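Local coordinates for protein hexameric cytochrome (Silicibacter pomeroyi, PDB 2OYY) that binds heme through an axial tyrosine ligand to its iron and assembles as an all-helical hexamer, its physiological role being unknown, at residues Pro7-Ala12 with Ala68-Tyr73; Leu20-Ser25 with Ala58-His63. All coordinates share one frame; numbering follows the deposited sequence.

The chain starts in a loop that holds residues 7-12 and then enters helix 14-32, which carries residues 20-25. After helix 36-46 it returns through helix 50-70, where residues 58-63 pack on 20-25 in interaction 2. A little further on, residues 68-73 at the end of that helix meet 7-12 in interaction 1. Interaction 2 is therefore nested inside the larger loop that interaction 1 closes. Interaction 2 lies near the middle of the chain beside heme, interaction 1 toward its periphery, their centres about 13 Å apart. They touch directly: Leu9 CA is 3.8 Å from Leu20 CD2. Both also border the same neighbouring subunit.

Interaction 1: residues Pro7-Ala12 with Ala68-Tyr73; sequences PTLVTA and AAANDY
The C-terminal end of helix 50-70, closed by a Schellman motif, meets the loop ahead of helix 14-32 where Ala70 and Asn71 touch Leu9, Val10 and Thr11. The motif turns on Asp72, whose positive phi lets the backbone reverse: Tyr73 N donates to Ala68 O at 2.7 Å and Asp72 N to Ala69 O at 3.1 Å. Ala70 is the last residue of the helix, and Asn71 the first to leave helical backbone angles, so the loop packs against the point where the helix stops.

The apolar half of the contact is small. The methyl of Ala70 points at the loop and meets the flank of Leu9, with Ala70 CB 3.7 Å from Leu9 CB. Leu9 turns CG anti to its carbonyl carbon (chi1 -61°), which brings one branch over the same methyl, with its CD1 3.8 Å from Ala70 CB. Trp74 of a neighbouring subunit also packs on Leu9, so Leu9 touches both helix 50-70 of its own chain and the adjacent subunit.

The polar half belongs to Asn71, whose side chain reaches across to the loop backbone. With CG beside the backbone N (chi1 -65°), its amide lies alongside the main chain from Leu9 to Thr11 and next to the side chain of Val10. Thr11 packs in turn on Glu16 and Leu20 of helix 14-32, while its carbonyl oxygen accepts a hydrogen bond from Trp74 NE1 of the same chain. The amide carbon of Asn71, CG, stands 3.5 Å from Thr11 N and 3.7 Å from Thr11 O.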
loop_
_atom_site.group_PDB
_atom_site.type_symbol
_atom_site.label_atom_id
_atom_site.label_comp_id
_atom_site.label_asym_id
_atom_site.label_seq_id
_atom_site.Cartn_x
_atom_site.Cartn_y
_atom_site.Cartn_z
ATOM N N PRO A 7 21.748 -10.976 6.484
ATOM C CA PRO A 7 21.855 -12.228 7.245
ATOM C C PRO A 7 20.545 -12.614 7.919
ATOM O O PRO A 7 20.118 -13.770 7.824
ATOM C CB PRO A 7 22.934 -11.921 8.297
ATOM C CG PRO A 7 22.942 -10.451 8.435
ATOM C CD PRO A 7 22.550 -9.895 7.093
ATOM N N THR A 8 19.921 -11.644 8.594
ATOM C CA THR A 8 18.665 -11.861 9.312
ATOM C C THR A 8 17.819 -10.612 9.416
ATOM O O THR A 8 18.270 -9.495 9.145
ATOM C CB THR A 8 18.887 -12.333 10.768
ATOM O OG1 THR A 8 19.757 -11.412 11.434
ATOM C CG2 THR A 8 19.449 -13.765 10.834
ATOM N N LEU A 9 16.580 -10.829 9.841
ATOM C CA LEU A 9 15.622 -9.779 10.091
ATOM C C LEU A 9 15.510 -9.606 11.582
ATOM O O LEU A 9 14.862 -8.676 12.063
ATOM C CB LEU A 9 14.253 -10.178 9.563
ATOM C CG LEU A 9 14.023 -10.465 8.093
ATOM C CD1 LEU A 9 12.559 -10.913 7.948
ATOM C CD2 LEU A 9 14.329 -9.224 7.255
ATOM N N VAL A 10 16.111 -10.521 12.323
ATOM C CA VAL A 10 16.090 -10.414 13.775
ATOM C C VAL A 10 16.933 -9.194 14.180
ATOM O O VAL A 10 18.069 -9.019 13.730
ATOM C CB VAL A 10 16.542 -11.710 14.454
ATOM C CG1 VAL A 10 16.456 -11.586 15.960
ATOM C CG2 VAL A 10 15.689 -12.881 13.959
ATOM N N THR A 11 16.327 -8.340 15.001
ATOM C CA THR A 11 16.887 -7.067 15.409
ATOM C C THR A 11 16.759 -6.936 16.937
ATOM O O THR A 11 15.698 -7.218 17.494
ATOM C CB THR A 11 16.139 -5.927 14.671
ATOM O OG1 THR A 11 16.880 -5.512 13.509
ATOM C CG2 THR A 11 15.934 -4.758 15.569
ATOM N N ALA A 12 17.841 -6.519 17.603
ATOM C CA ALA A 12 17.877 -6.441 19.076
ATOM C C ALA A 12 16.846 -5.476 19.669
ATOM O O ALA A 12 16.171 -5.809 20.652
ATOM C CB ALA A 12 19.281 -6.081 19.569
ATOM N N ALA A 68 9.082 -5.914 12.158
ATOM C CA ALA A 68 8.483 -5.902 13.475
ATOM C C ALA A 68 7.919 -7.287 13.744
ATOM O O ALA A 68 8.143 -7.863 14.817
ATOM C CB ALA A 68 7.391 -4.843 13.557
ATOM N N ALA A 69 7.215 -7.826 12.749
ATOM C CA ALA A 69 6.637 -9.158 12.841
ATOM C C ALA A 69 7.732 -10.193 12.964
ATOM O O ALA A 69 7.570 -11.180 13.672
ATOM C CB ALA A 69 5.744 -9.461 11.621
ATOM N N ALA A 70 8.850 -9.970 12.280
ATOM C CA ALA A 70 9.963 -10.913 12.381
ATOM C C ALA A 70 10.457 -11.017 13.831
ATOM O O ALA A 70 10.840 -12.083 14.293
ATOM C CB ALA A 70 11.093 -10.527 11.428
ATOM N N ASN A 71 10.412 -9.902 14.547
ATOM C CA ASN A 71 10.843 -9.851 15.943
ATOM C C ASN A 71 9.716 -10.027 16.959
ATOM O O ASN A 71 9.902 -9.733 18.138
ATOM C CB ASN A 71 11.576 -8.532 16.216
ATOM C CG ASN A 71 12.849 -8.419 15.437
ATOM O OD1 ASN A 71 12.862 -7.939 14.295
ATOM N ND2 ASN A 71 13.938 -8.881 16.037
ATOM N N ASP A 72 8.560 -10.512 16.505
ATOM C CA ASP A 72 7.376 -10.634 17.351
ATOM C C ASP A 72 7.186 -9.327 18.123
ATOM O O ASP A 72 6.884 -9.330 19.326
ATOM C CB ASP A 72 7.503 -11.837 18.299
ATOM C CG ASP A 72 6.301 -11.988 19.222
ATOM O OD1 ASP A 72 6.437 -12.645 20.279
ATOM O OD2 ASP A 72 5.218 -11.436 18.894
ATOM N N TYR A 73 7.421 -8.219 17.411
ATOM C CA TYR A 73 7.219 -6.858 17.919
ATOM C C TYR A 73 8.041 -6.520 19.168
ATOM O O TYR A 73 7.619 -5.715 20.010
ATOM C CB TYR A 73 5.724 -6.596 18.135
ATOM C CG TYR A 73 4.882 -6.920 16.914
ATOM C CD1 TYR A 73 4.804 -6.029 15.832
ATOM C CD2 TYR A 73 4.161 -8.113 16.837
ATOM C CE1 TYR A 73 4.049 -6.326 14.719
ATOM C CE2 TYR A 73 3.396 -8.418 15.724
ATOM C CZ TYR A 73 3.353 -7.522 14.673
ATOM O OH TYR A 73 2.607 -7.822 13.567
#

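Interaction 2: residues Leu20-Ser25 with Ala58-His63; sequences LAVKLS and AVVATH. With HEM (protoporphyrin IX containing Fe), chain J.
Leu24 and His63 meet in a CH-pi interaction in which the methylene of Leu24 sits over the face of the imidazole: Leu24 CB is 3.6 Å from the ring centroid and only 10° off the ring normal. The CD1 branch of Leu24 follows, lying near His63 ND1. His63 holds CG anti to its carbonyl carbon (chi1 -82°), which lays the ring along helix 14-32 while its own CB rests against Ala21. Ser25 OG also approaches the ring, 3.4 Å from His63 CD2. Replacing His63 by alanine would probably leave the Leu24 methylene without the ring face it covers and open a gap beside the Ser25 hydroxyl.

The remaining van der Waals contacts are small. Ala21 CB points into helix 50-70 and lies 3.7 Å from Val60 O. Small side chains at Ala21 and Ser25 are consistent with the close approach of these two helices of the all-helical heme subunit, their local axes 8.2 Å apart at 117° between their N-to-C directions. Val59 adds its CG1 branch, 3.4 Å from Ser25 OG. Ala61 of a neighbouring subunit also packs against His63.

The hydroxyl of Ser25 bonds within its own helix: Ser25 OG donates back to Ala21 O at 2.9 Å, and Ser25 N reaches that oxygen from the opposite face of the carbonyl plane, so the buried hydroxyl is satisfied there. Ser25 O accepts a bond from Ser57 OG of a neighbouring subunit.

Heme contacts come from both helices. Val22, Ser25 and Val60 line the pocket that also contains the axial Tyr46. Ser25 O lies 3.2 Å from the heme vinyl carbon CBB. Val22 CG1 rests 3.5 Å from the heme methyl carbon CMA, and Val60 CG1 faces the methyl CMB.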
loop_
_atom_site.group_PDB
_atom_site.type_symbol
_atom_site.label_atom_id
_atom_site.label_comp_id
_atom_site.label_asym_id
_atom_site.label_seq_id
_atom_site.Cartn_x
_atom_site.Cartn_y
_atom_site.Cartn_z
ATOM N N LEU A 20 16.957 -1.089 10.017
ATOM C CA LEU A 20 17.021 -2.208 9.094
ATOM C C LEU A 20 15.985 -1.994 8.006
ATOM O O LEU A 20 16.214 -2.362 6.861
ATOM C CB LEU A 20 16.827 -3.557 9.814
ATOM C CG LEU A 20 16.836 -4.818 8.931
ATOM C CD1 LEU A 20 18.071 -4.883 8.076
ATOM C CD2 LEU A 20 16.674 -6.112 9.726
ATOM N N ALA A 21 14.856 -1.387 8.373
ATOM C CA ALA A 21 13.763 -1.094 7.434
ATOM C C ALA A 21 14.163 -0.044 6.404
ATOM O O ALA A 21 13.837 -0.177 5.220
ATOM C CB ALA A 21 12.518 -0.649 8.172
ATOM N N VAL A 22 14.869 0.997 6.868
ATOM C CA VAL A 22 15.403 2.036 5.978
ATOM C C VAL A 22 16.426 1.374 5.062
ATOM O O VAL A 22 16.531 1.703 3.861
ATOM C CB VAL A 22 16.072 3.216 6.762
ATOM C CG1 VAL A 22 16.614 4.276 5.796
ATOM C CG2 VAL A 22 15.093 3.861 7.744
ATOM N N LYS A 23 17.171 0.426 5.625
ATOM C CA LYS A 23 18.198 -0.266 4.850
ATOM C C LYS A 23 17.557 -1.065 3.747
ATOM O O LYS A 23 17.934 -0.925 2.592
ATOM C CB LYS A 23 19.062 -1.180 5.723
ATOM C CG LYS A 23 20.101 -1.970 4.939
ATOM C CD LYS A 23 21.040 -2.696 5.869
ATOM C CE LYS A 23 22.007 -3.596 5.103
ATOM N NZ LYS A 23 22.877 -4.371 6.055
ATOM N N LEU A 24 16.580 -1.893 4.105
ATOM C CA LEU A 24 15.883 -2.723 3.132
ATOM C C LEU A 24 15.275 -1.932 1.975
ATOM O O LEU A 24 15.169 -2.437 0.853
ATOM C CB LEU A 24 14.819 -3.570 3.820
ATOM C CG LEU A 24 15.344 -4.795 4.575
ATOM C CD1 LEU A 24 14.202 -5.737 4.907
ATOM C CD2 LEU A 24 16.419 -5.539 3.784
ATOM N N SER A 25 14.893 -0.692 2.259
ATOM C CA SER A 25 14.284 0.174 1.273
ATOM C C SER A 25 15.316 0.620 0.260
ATOM O O SER A 25 15.041 0.662 -0.933
ATOM C CB SER A 25 13.675 1.404 1.950
ATOM O OG SER A 25 12.663 1.038 2.872
ATOM N N ALA A 58 6.702 5.802 3.180
ATOM C CA ALA A 58 5.722 4.764 2.859
ATOM C C ALA A 58 6.397 3.389 2.707
ATOM O O ALA A 58 5.892 2.379 3.198
ATOM C CB ALA A 58 4.943 5.127 1.634
ATOM N N VAL A 59 7.548 3.391 2.033
ATOM C CA VAL A 59 8.298 2.177 1.727
ATOM C C VAL A 59 8.812 1.605 3.014
ATOM O O VAL A 59 8.527 0.451 3.333
ATOM C CB VAL A 59 9.504 2.446 0.805
ATOM C CG1 VAL A 59 10.250 1.163 0.543
ATOM C CG2 VAL A 59 9.068 3.062 -0.528
ATOM N N VAL A 60 9.546 2.424 3.764
ATOM C CA VAL A 60 10.092 1.988 5.041
ATOM C C VAL A 60 9.023 1.534 6.026
ATOM O O VAL A 60 9.307 0.714 6.887
ATOM C CB VAL A 60 11.036 3.041 5.687
ATOM C CG1 VAL A 60 11.019 4.344 4.911
ATOM C CG2 VAL A 60 10.721 3.240 7.183
ATOM N N ALA A 61 7.805 2.068 5.880
ATOM C CA ALA A 61 6.633 1.658 6.662
ATOM C C ALA A 61 6.276 0.217 6.364
ATOM O O ALA A 61 6.111 -0.599 7.290
ATOM C CB ALA A 61 5.443 2.570 6.389
ATOM N N THR A 62 6.177 -0.109 5.077
ATOM C CA THR A 62 5.935 -1.484 4.682
ATOM C C THR A 62 7.004 -2.412 5.261
ATOM O O THR A 62 6.679 -3.409 5.887
ATOM C CB THR A 62 5.831 -1.637 3.167
ATOM O OG1 THR A 62 4.787 -0.785 2.702
ATOM C CG2 THR A 62 5.470 -3.049 2.805
ATOM N N HIS A 63 8.271 -2.074 5.067
ATOM C CA HIS A 63 9.352 -2.909 5.559
ATOM C C HIS A 63 9.333 -3.043 7.084
ATOM O O HIS A 63 9.439 -4.158 7.610
ATOM C CB HIS A 63 10.709 -2.381 5.093
ATOM C CG HIS A 63 11.075 -2.803 3.710
ATOM N ND1 HIS A 63 11.257 -4.124 3.363
ATOM C CD2 HIS A 63 11.301 -2.083 2.588
ATOM C CE1 HIS A 63 11.589 -4.202 2.091
ATOM N NE2 HIS A 63 11.623 -2.978 1.597
HETATM C CHA HEM J . 20.898 8.861 1.510
HETATM C CHB HEM J . 16.859 6.610 2.774
HETATM C CHC HEM J . 15.680 6.101 -1.877
HETATM C CHD HEM J . 19.984 7.896 -3.182
HETATM C C1A HEM J . 19.905 8.316 2.271
HETATM C C2A HEM J . 19.859 8.302 3.722
HETATM C C3A HEM J . 18.733 7.676 4.078
HETATM C C4A HEM J . 18.048 7.279 2.857
HETATM C CMA HEM J . 18.222 7.408 5.512
HETATM C CAA HEM J . 20.934 8.922 4.651
HETATM C CBA HEM J . 20.783 10.452 4.687
HETATM C CGA HEM J . 21.836 11.081 5.577
HETATM O O1A HEM J . 22.114 10.561 6.687
HETATM O O2A HEM J . 22.414 12.115 5.175
HETATM C C1B HEM J . 16.197 6.263 1.620
HETATM C C2B HEM J . 14.967 5.511 1.573
HETATM C C3B HEM J . 14.629 5.368 0.283
HETATM C C4B HEM J . 15.647 6.020 -0.512
HETATM C CMB HEM J . 14.213 4.986 2.819
HETATM C CAB HEM J . 13.382 4.641 -0.273
HETATM C CBB HEM J . 13.513 3.511 -0.976
HETATM C C1C HEM J . 16.738 6.564 -2.628
HETATM C C2C HEM J . 16.770 6.628 -4.067
HETATM C C3C HEM J . 17.959 7.120 -4.438
HETATM C C4C HEM J . 18.717 7.380 -3.234
HETATM C CMC HEM J . 15.599 6.192 -4.972
HETATM C CAC HEM J . 18.459 7.403 -5.865
HETATM C CBC HEM J . 18.692 6.425 -6.721
HETATM C C1D HEM J . 20.626 8.312 -2.037
HETATM C C2D HEM J . 21.959 8.867 -2.005
HETATM C C3D HEM J . 22.230 9.150 -0.556
HETATM C C4D HEM J . 21.043 8.757 0.155
HETATM C CMD HEM J . 22.937 9.120 -3.162
HETATM C CAD HEM J . 23.521 9.772 0.013
HETATM C CBD HEM J . 23.223 11.271 0.022
HETATM C CGD HEM J . 24.372 12.080 0.543
HETATM O O1D HEM J . 25.405 12.119 -0.181
HETATM O O2D HEM J . 24.232 12.679 1.652
HETATM N NA HEM J . 18.781 7.690 1.777
HETATM N NB HEM J . 16.586 6.559 0.328
HETATM N NC HEM J . 17.947 7.035 -2.143
HETATM N ND HEM J . 20.112 8.264 -0.742
HETATM FE FE HEM J . 18.236 7.552 -0.153
#